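Local coordinates for protein arginine kinase (Anthopleura japonica, PDB 4RF7) that transfers the terminal phosphate of ATP to L-arginine, giving phospho-L-arginine and ADP, as a single chain built from two phosphagen kinase repeats, at residues T130-A135 / T284-S289; V486-K491 / L616-T621. All coordinates share one frame; numbering follows the deposited sequence.

Overall arrangement
Contacts 1 and 2 lie in different repeats of the chain, on opposite sides of its centre, with about 41 Å between their centres and about 25 Å between nearest atoms. Each uses the strand in the middle of its repeat's eight-stranded antiparallel sheet, 127-136 in one and 479-488 in the other. Contact 1 is regular pairing of that strand with its neighbour 286-293, almost wholly buried, and one face carries arginines predicted to bind ATP. Contact 2, mostly buried but with exposed Lys491 at its margin, involves the end of strand 479-488 and the turn leaving helix 598-616; an arginine over an aromatic ring, a side-chain amide and two backbone bonds join the segments, away from annotated sites.

Contact 1 (T130-A135 / T284-S289); sequences TRIRVA and TGMRAS. With ARG (arginine), chain H.
Met286 bends at its last torsion (chi3 -69°), swinging its methyl into the hollow between two branched side chains: CE lies 3.7 Å from Val134 CG1 and 3.8 Å from Ile132 CG2. Ile132 CG1 rests more loosely on Ala288 CB, and on this greasy face Ile132 also packs against Val249, Phe250 and Leu253 of helix 246-264. Beneath runs antiparallel pairing, Arg131 with Ser289 and Arg133 with Arg287 as hydrogen-bonded pairs. These are neighbouring central strands of the phosphagen kinase catalytic sheet, and the opposite, polar face carries Arg131, Arg133 and Arg287, which are predicted to bind ATP. There Arg133, kinked at chi2 and chi3, folds back over the neighbouring strand: one face of its guanidinium takes Arg287 CB, while NH1 bonds Gly285 O at 2.8 Å, the oxygen lying near the guanidinium plane but approached from above its own carbonyl plane; NH1 also bonds Asn281. Gly285 O receives Ala135 N on the other face of its carbonyl, so two donors grip it. Extended Arg131 and Arg287 cross at about a right angle, their NH2 atoms 3.8 Å apart. A water lies between them, accepting from Arg131 NH2 at 2.7 Å and donating to Ser289 OG and Arg287 O. Arg287 NH1 is salt-bridged to Asp333, and its NH2 lies 3.0 Å from OXT of a bound arginine whose NE comes within 3.7 Å of Arg131 CD.

Contact 2 (V486-K491 / L616-T621); sequences VARNVK and LGFQHT. With ARG (arginine), chain I; ACT (acetate ion), chain C.
Arg488 lays its aliphatic part over one face of the Phe618 ring, CD standing 4.0 Å from the ring centroid in a CH-pi contact. A bend at chi2 (-68°) folds the chain across the ring, and the guanidinium stands nearly upright to it, the planes 80° apart. Its NH1 bonds Ala487 O and Thr636 O, its NH2 forms a salt bridge with Glu696, and Tyr626 adds a cation-pi contact; together these partners restrict how the group can turn. Gln619 sends its extended side chain alongside the backbone of 489-491, where NE2 gives a bond of 2.9 Å to Val490 O from above the carbonyl plane; the same nitrogen also bonds Ala494 O. Two backbone bonds lie beside it, Gln619 N to Asn489 O and a nearly straight one from Lys491 N to Gly617 O (177°). Water joins Asn489 N to Gln619 O. Gly617, with positive phi, turns the chain out of helix 598-616 close to Lys491 CB. Phe618 packs back on Val609 and Ile612 of that helix and on Leu587 of strand 587-594, whereas Val490 and Leu616 meet obliquely and both lean on Val511 of helix 501-516.

Contact 1 (T130-A135 / T284-S289)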
loop_
_atom_site.group_PDB
_atom_site.type_symbol
_atom_site.label_atom_id
_atom_site.label_comp_id
_atom_site.label_asym_id
_atom_site.label_seq_id
_atom_site.Cartn_x
_atom_site.Cartn_y
_atom_site.Cartn_z
ATOM N N THR A 130 7.158 4.739 -1.881
ATOM C CA THR A 130 8.077 5.708 -2.473
ATOM C C THR A 130 7.291 6.946 -2.915
ATOM O O THR A 130 6.156 6.833 -3.386
ATOM C CB THR A 130 8.805 5.099 -3.684
ATOM O OG1 THR A 130 9.573 3.962 -3.267
ATOM C CG2 THR A 130 9.732 6.112 -4.334
ATOM N N ARG A 131 7.886 8.125 -2.764
ATOM C CA ARG A 131 7.189 9.370 -3.073
ATOM C C ARG A 131 8.163 10.444 -3.547
ATOM O O ARG A 131 9.219 10.650 -2.938
ATOM C CB ARG A 131 6.434 9.856 -1.834
ATOM C CG ARG A 131 5.660 11.160 -2.011
ATOM C CD ARG A 131 5.126 11.631 -0.664
ATOM N NE ARG A 131 4.200 12.753 -0.786
ATOM C CZ ARG A 131 4.552 14.032 -0.689
ATOM N NH1 ARG A 131 3.635 14.980 -0.813
ATOM N NH2 ARG A 131 5.818 14.364 -0.466
ATOM N N ILE A 132 7.815 11.121 -4.639
ATOM C CA ILE A 132 8.603 12.255 -5.109
ATOM C C ILE A 132 7.705 13.453 -5.410
ATOM O O ILE A 132 6.774 13.361 -6.216
ATOM C CB ILE A 132 9.430 11.924 -6.365
ATOM C CG1 ILE A 132 10.317 10.700 -6.127
ATOM C CG2 ILE A 132 10.294 13.119 -6.756
ATOM C CD1 ILE A 132 11.064 10.231 -7.368
ATOM N N ARG A 133 7.999 14.573 -4.757
ATOM C CA ARG A 133 7.236 15.801 -4.929
ATOM C C ARG A 133 8.141 16.900 -5.472
ATOM O O ARG A 133 9.306 16.982 -5.089
ATOM C CB ARG A 133 6.668 16.235 -3.577
ATOM C CG ARG A 133 6.060 17.628 -3.552
ATOM C CD ARG A 133 6.527 18.387 -2.324
ATOM N NE ARG A 133 7.619 19.312 -2.618
ATOM C CZ ARG A 133 8.316 19.970 -1.697
ATOM N NH1 ARG A 133 9.290 20.794 -2.066
ATOM N NH2 ARG A 133 8.050 19.805 -0.408
ATOM N N VAL A 134 7.614 17.728 -6.373
ATOM C CA VAL A 134 8.298 18.962 -6.772
ATOM C C VAL A 134 7.339 20.152 -6.723
ATOM O O VAL A 134 6.136 20.003 -6.948
ATOM C CB VAL A 134 8.938 18.871 -8.185
ATOM C CG1 VAL A 134 10.112 17.900 -8.193
ATOM C CG2 VAL A 134 7.899 18.472 -9.228
ATOM N N ALA A 135 7.880 21.329 -6.412
ATOM C CA ALA A 135 7.116 22.572 -6.460
ATOM C C ALA A 135 7.576 23.375 -7.676
ATOM O O ALA A 135 8.776 23.467 -7.940
ATOM C CB ALA A 135 7.319 23.374 -5.187
ATOM N N THR A 284 15.680 22.464 -6.642
ATOM C CA THR A 284 14.961 21.333 -7.213
ATOM C C THR A 284 13.470 21.442 -6.919
ATOM O O THR A 284 12.642 20.889 -7.647
ATOM C CB THR A 284 15.476 19.997 -6.646
ATOM O OG1 THR A 284 15.291 19.974 -5.224
ATOM C CG2 THR A 284 16.944 19.809 -6.967
ATOM N N GLY A 285 13.135 22.141 -5.837
ATOM C CA GLY A 285 11.767 22.179 -5.349
ATOM C C GLY A 285 11.308 20.811 -4.877
ATOM O O GLY A 285 10.108 20.576 -4.687
ATOM N N MET A 286 12.272 19.918 -4.659
ATOM C CA MET A 286 11.977 18.495 -4.494
ATOM C C MET A 286 11.996 17.983 -3.053
ATOM O O MET A 286 12.839 18.380 -2.242
ATOM C CB MET A 286 12.932 17.660 -5.356
ATOM C CG MET A 286 12.768 16.150 -5.187
ATOM S SD MET A 286 13.769 15.184 -6.338
ATOM C CE MET A 286 12.935 15.543 -7.888
ATOM N N ARG A 287 11.036 17.116 -2.744
ATOM C CA ARG A 287 11.129 16.238 -1.587
ATOM C C ARG A 287 10.957 14.801 -2.064
ATOM O O ARG A 287 9.848 14.377 -2.402
ATOM C CB ARG A 287 10.069 16.564 -0.530
ATOM C CG ARG A 287 10.192 15.679 0.713
ATOM C CD ARG A 287 9.157 15.993 1.782
ATOM N NE ARG A 287 9.426 15.242 3.008
ATOM C CZ ARG A 287 8.969 14.017 3.255
ATOM N NH1 ARG A 287 9.269 13.412 4.396
ATOM N NH2 ARG A 287 8.213 13.393 2.362
ATOM N N ALA A 288 12.057 14.057 -2.114
ATOM C CA ALA A 288 12.006 12.637 -2.454
ATOM C C ALA A 288 12.029 11.825 -1.166
ATOM O O ALA A 288 12.829 12.110 -0.271
ATOM C CB ALA A 288 13.178 12.252 -3.338
ATOM N N SER A 289 11.165 10.817 -1.066
ATOM C CA SER A 289 11.070 10.041 0.169
ATOM C C SER A 289 10.724 8.563 -0.017
ATOM O O SER A 289 10.081 8.170 -0.998
ATOM C CB SER A 289 10.078 10.686 1.135
ATOM O OG SER A 289 8.778 10.729 0.580
HETATM N N ARG H . 2.590 13.984 3.109
HETATM C CA ARG H . 3.163 12.785 3.708
HETATM C C ARG H . 4.560 13.068 4.253
HETATM O O ARG H . 4.725 13.490 5.400
HETATM C CB ARG H . 3.217 11.651 2.680
HETATM C CG ARG H . 3.617 10.300 3.254
HETATM C CD ARG H . 3.873 9.278 2.161
HETATM N NE ARG H . 5.299 9.054 1.933
HETATM C CZ ARG H . 5.814 7.895 1.540
HETATM N NH1 ARG H . 5.017 6.862 1.332
HETATM N NH2 ARG H . 7.122 7.765 1.358
HETATM O OXT ARG H . 5.561 12.892 3.559
HETATM O O HOH W 1 8.118 12.992 -0.669
#

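Contact 2 (V486-K491 / L616-T621)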
loop_
_atom_site.group_PDB
_atom_site.type_symbol
_atom_site.label_atom_id
_atom_site.label_comp_id
_atom_site.label_asym_id
_atom_site.label_seq_id
_atom_site.Cartn_x
_atom_site.Cartn_y
_atom_site.Cartn_z
ATOM N N VAL A 486 -13.598 -23.196 -2.000
ATOM C CA VAL A 486 -12.331 -23.717 -2.503
ATOM C C VAL A 486 -11.288 -22.606 -2.519
ATOM O O VAL A 486 -11.576 -21.471 -2.909
ATOM C CB VAL A 486 -12.450 -24.362 -3.908
ATOM C CG1 VAL A 486 -13.113 -25.728 -3.824
ATOM C CG2 VAL A 486 -13.209 -23.449 -4.863
ATOM N N ALA A 487 -10.085 -22.930 -2.058
ATOM C CA ALA A 487 -8.958 -22.015 -2.171
ATOM C C ALA A 487 -8.204 -22.356 -3.453
ATOM O O ALA A 487 -8.010 -23.531 -3.776
ATOM C CB ALA A 487 -8.047 -22.129 -0.964
ATOM N N ARG A 488 -7.802 -21.329 -4.195
ATOM C CA ARG A 488 -7.073 -21.524 -5.441
ATOM C C ARG A 488 -6.015 -20.446 -5.597
ATOM O O ARG A 488 -6.157 -19.340 -5.065
ATOM C CB ARG A 488 -8.028 -21.475 -6.639
ATOM C CG ARG A 488 -9.010 -22.636 -6.753
ATOM C CD ARG A 488 -8.302 -23.943 -7.073
ATOM N NE ARG A 488 -9.245 -25.022 -7.357
ATOM C CZ ARG A 488 -9.705 -25.872 -6.446
ATOM N NH1 ARG A 488 -9.304 -25.778 -5.185
ATOM N NH2 ARG A 488 -10.560 -26.822 -6.797
ATOM N N ASN A 489 -4.959 -20.766 -6.334
ATOM C CA ASN A 489 -3.955 -19.767 -6.659
ATOM C C ASN A 489 -3.702 -19.730 -8.163
ATOM O O ASN A 489 -3.690 -20.773 -8.817
ATOM C CB ASN A 489 -2.674 -20.018 -5.869
ATOM C CG ASN A 489 -2.838 -19.703 -4.395
ATOM O OD1 ASN A 489 -2.737 -18.546 -3.981
ATOM N ND2 ASN A 489 -3.109 -20.732 -3.594
ATOM N N VAL A 490 -3.527 -18.528 -8.709
ATOM C CA VAL A 490 -3.414 -18.355 -10.158
ATOM C C VAL A 490 -2.079 -18.865 -10.698
ATOM O O VAL A 490 -1.017 -18.555 -10.155
ATOM C CB VAL A 490 -3.628 -16.891 -10.567
ATOM C CG1 VAL A 490 -3.546 -16.737 -12.084
ATOM C CG2 VAL A 490 -4.973 -16.398 -10.062
ATOM N N LYS A 491 -2.141 -19.654 -11.769
ATOM C CA LYS A 491 -0.936 -20.219 -12.373
ATOM C C LYS A 491 -0.042 -19.125 -12.963
ATOM O O LYS A 491 -0.537 -18.119 -13.476
ATOM C CB LYS A 491 -1.311 -21.230 -13.463
ATOM C CG LYS A 491 -0.127 -22.045 -13.965
ATOM C CD LYS A 491 -0.515 -23.027 -15.063
ATOM C CE LYS A 491 0.713 -23.797 -15.510
ATOM N NZ LYS A 491 0.488 -24.567 -16.757
ATOM N N LEU A 616 -7.613 -18.449 -16.717
ATOM C CA LEU A 616 -6.395 -18.065 -16.004
ATOM C C LEU A 616 -5.440 -19.231 -15.721
ATOM O O LEU A 616 -4.220 -19.090 -15.843
ATOM C CB LEU A 616 -6.751 -17.359 -14.694
ATOM C CG LEU A 616 -7.650 -16.128 -14.812
ATOM C CD1 LEU A 616 -7.870 -15.472 -13.458
ATOM C CD2 LEU A 616 -7.058 -15.136 -15.788
ATOM N N GLY A 617 -5.993 -20.376 -15.337
ATOM C CA GLY A 617 -5.174 -21.498 -14.908
ATOM C C GLY A 617 -4.879 -21.410 -13.419
ATOM O O GLY A 617 -4.800 -20.311 -12.861
ATOM N N PHE A 618 -4.719 -22.569 -12.782
ATOM C CA PHE A 618 -4.438 -22.655 -11.353
ATOM C C PHE A 618 -3.098 -23.341 -11.096
ATOM O O PHE A 618 -2.650 -24.164 -11.905
ATOM C CB PHE A 618 -5.534 -23.460 -10.647
ATOM C CG PHE A 618 -6.887 -22.806 -10.663
ATOM C CD1 PHE A 618 -7.019 -21.429 -10.543
ATOM C CD2 PHE A 618 -8.034 -23.577 -10.792
ATOM C CE1 PHE A 618 -8.275 -20.833 -10.555
ATOM C CE2 PHE A 618 -9.290 -22.990 -10.803
ATOM C CZ PHE A 618 -9.409 -21.615 -10.686
ATOM N N GLN A 619 -2.467 -23.018 -9.968
ATOM C CA GLN A 619 -1.256 -23.722 -9.553
ATOM C C GLN A 619 -1.638 -25.100 -9.023
ATOM O O GLN A 619 -2.536 -25.221 -8.183
ATOM C CB GLN A 619 -0.496 -22.918 -8.496
ATOM C CG GLN A 619 -0.147 -21.504 -8.957
ATOM C CD GLN A 619 0.732 -20.757 -7.974
ATOM O OE1 GLN A 619 1.573 -21.351 -7.295
ATOM N NE2 GLN A 619 0.543 -19.443 -7.894
ATOM N N HIS A 620 -0.959 -26.135 -9.513
ATOM C CA HIS A 620 -1.414 -27.503 -9.297
ATOM C C HIS A 620 -0.286 -28.503 -9.543
ATOM O O HIS A 620 0.541 -28.300 -10.429
ATOM C CB HIS A 620 -2.576 -27.785 -10.255
ATOM C CG HIS A 620 -3.181 -29.141 -10.107
ATOM N ND1 HIS A 620 -2.707 -30.252 -10.780
ATOM C CD2 HIS A 620 -4.248 -29.572 -9.387
ATOM C CE1 HIS A 620 -3.446 -31.300 -10.467
ATOM N NE2 HIS A 620 -4.384 -30.917 -9.628
ATOM N N THR A 621 -0.239 -29.571 -8.746
ATOM C CA THR A 621 0.679 -30.685 -9.011
ATOM C C THR A 621 -0.045 -32.009 -8.809
ATOM O O THR A 621 -1.070 -32.054 -8.122
ATOM C CB THR A 621 1.948 -30.659 -8.112
ATOM O OG1 THR A 621 1.589 -30.954 -6.757
ATOM C CG2 THR A 621 2.656 -29.311 -8.182
HETATM N N ARG I . -4.524 -27.540 -16.507
HETATM C CA ARG I . -3.872 -26.272 -16.810
HETATM C C ARG I . -2.391 -26.292 -16.445
HETATM O O ARG I . -1.596 -25.516 -16.972
HETATM C CB ARG I . -4.556 -25.123 -16.076
HETATM C CG ARG I . -4.156 -25.022 -14.621
HETATM C CD ARG I . -5.240 -25.528 -13.697
HETATM N NE ARG I . -5.446 -26.967 -13.791
HETATM C CZ ARG I . -6.496 -27.600 -13.279
HETATM N NH1 ARG I . -6.610 -28.913 -13.408
HETATM N NH2 ARG I . -7.433 -26.917 -12.641
HETATM O OXT ARG I . -1.951 -27.079 -15.609
HETATM C C ACT C . -5.447 -34.283 -11.188
HETATM O O ACT C . -5.667 -33.803 -10.057
HETATM O OXT ACT C . -4.243 -34.363 -11.524
HETATM C CH3 ACT C . -6.560 -34.739 -12.083
HETATM O O HOH W 2 -4.075 -23.450 -6.661
#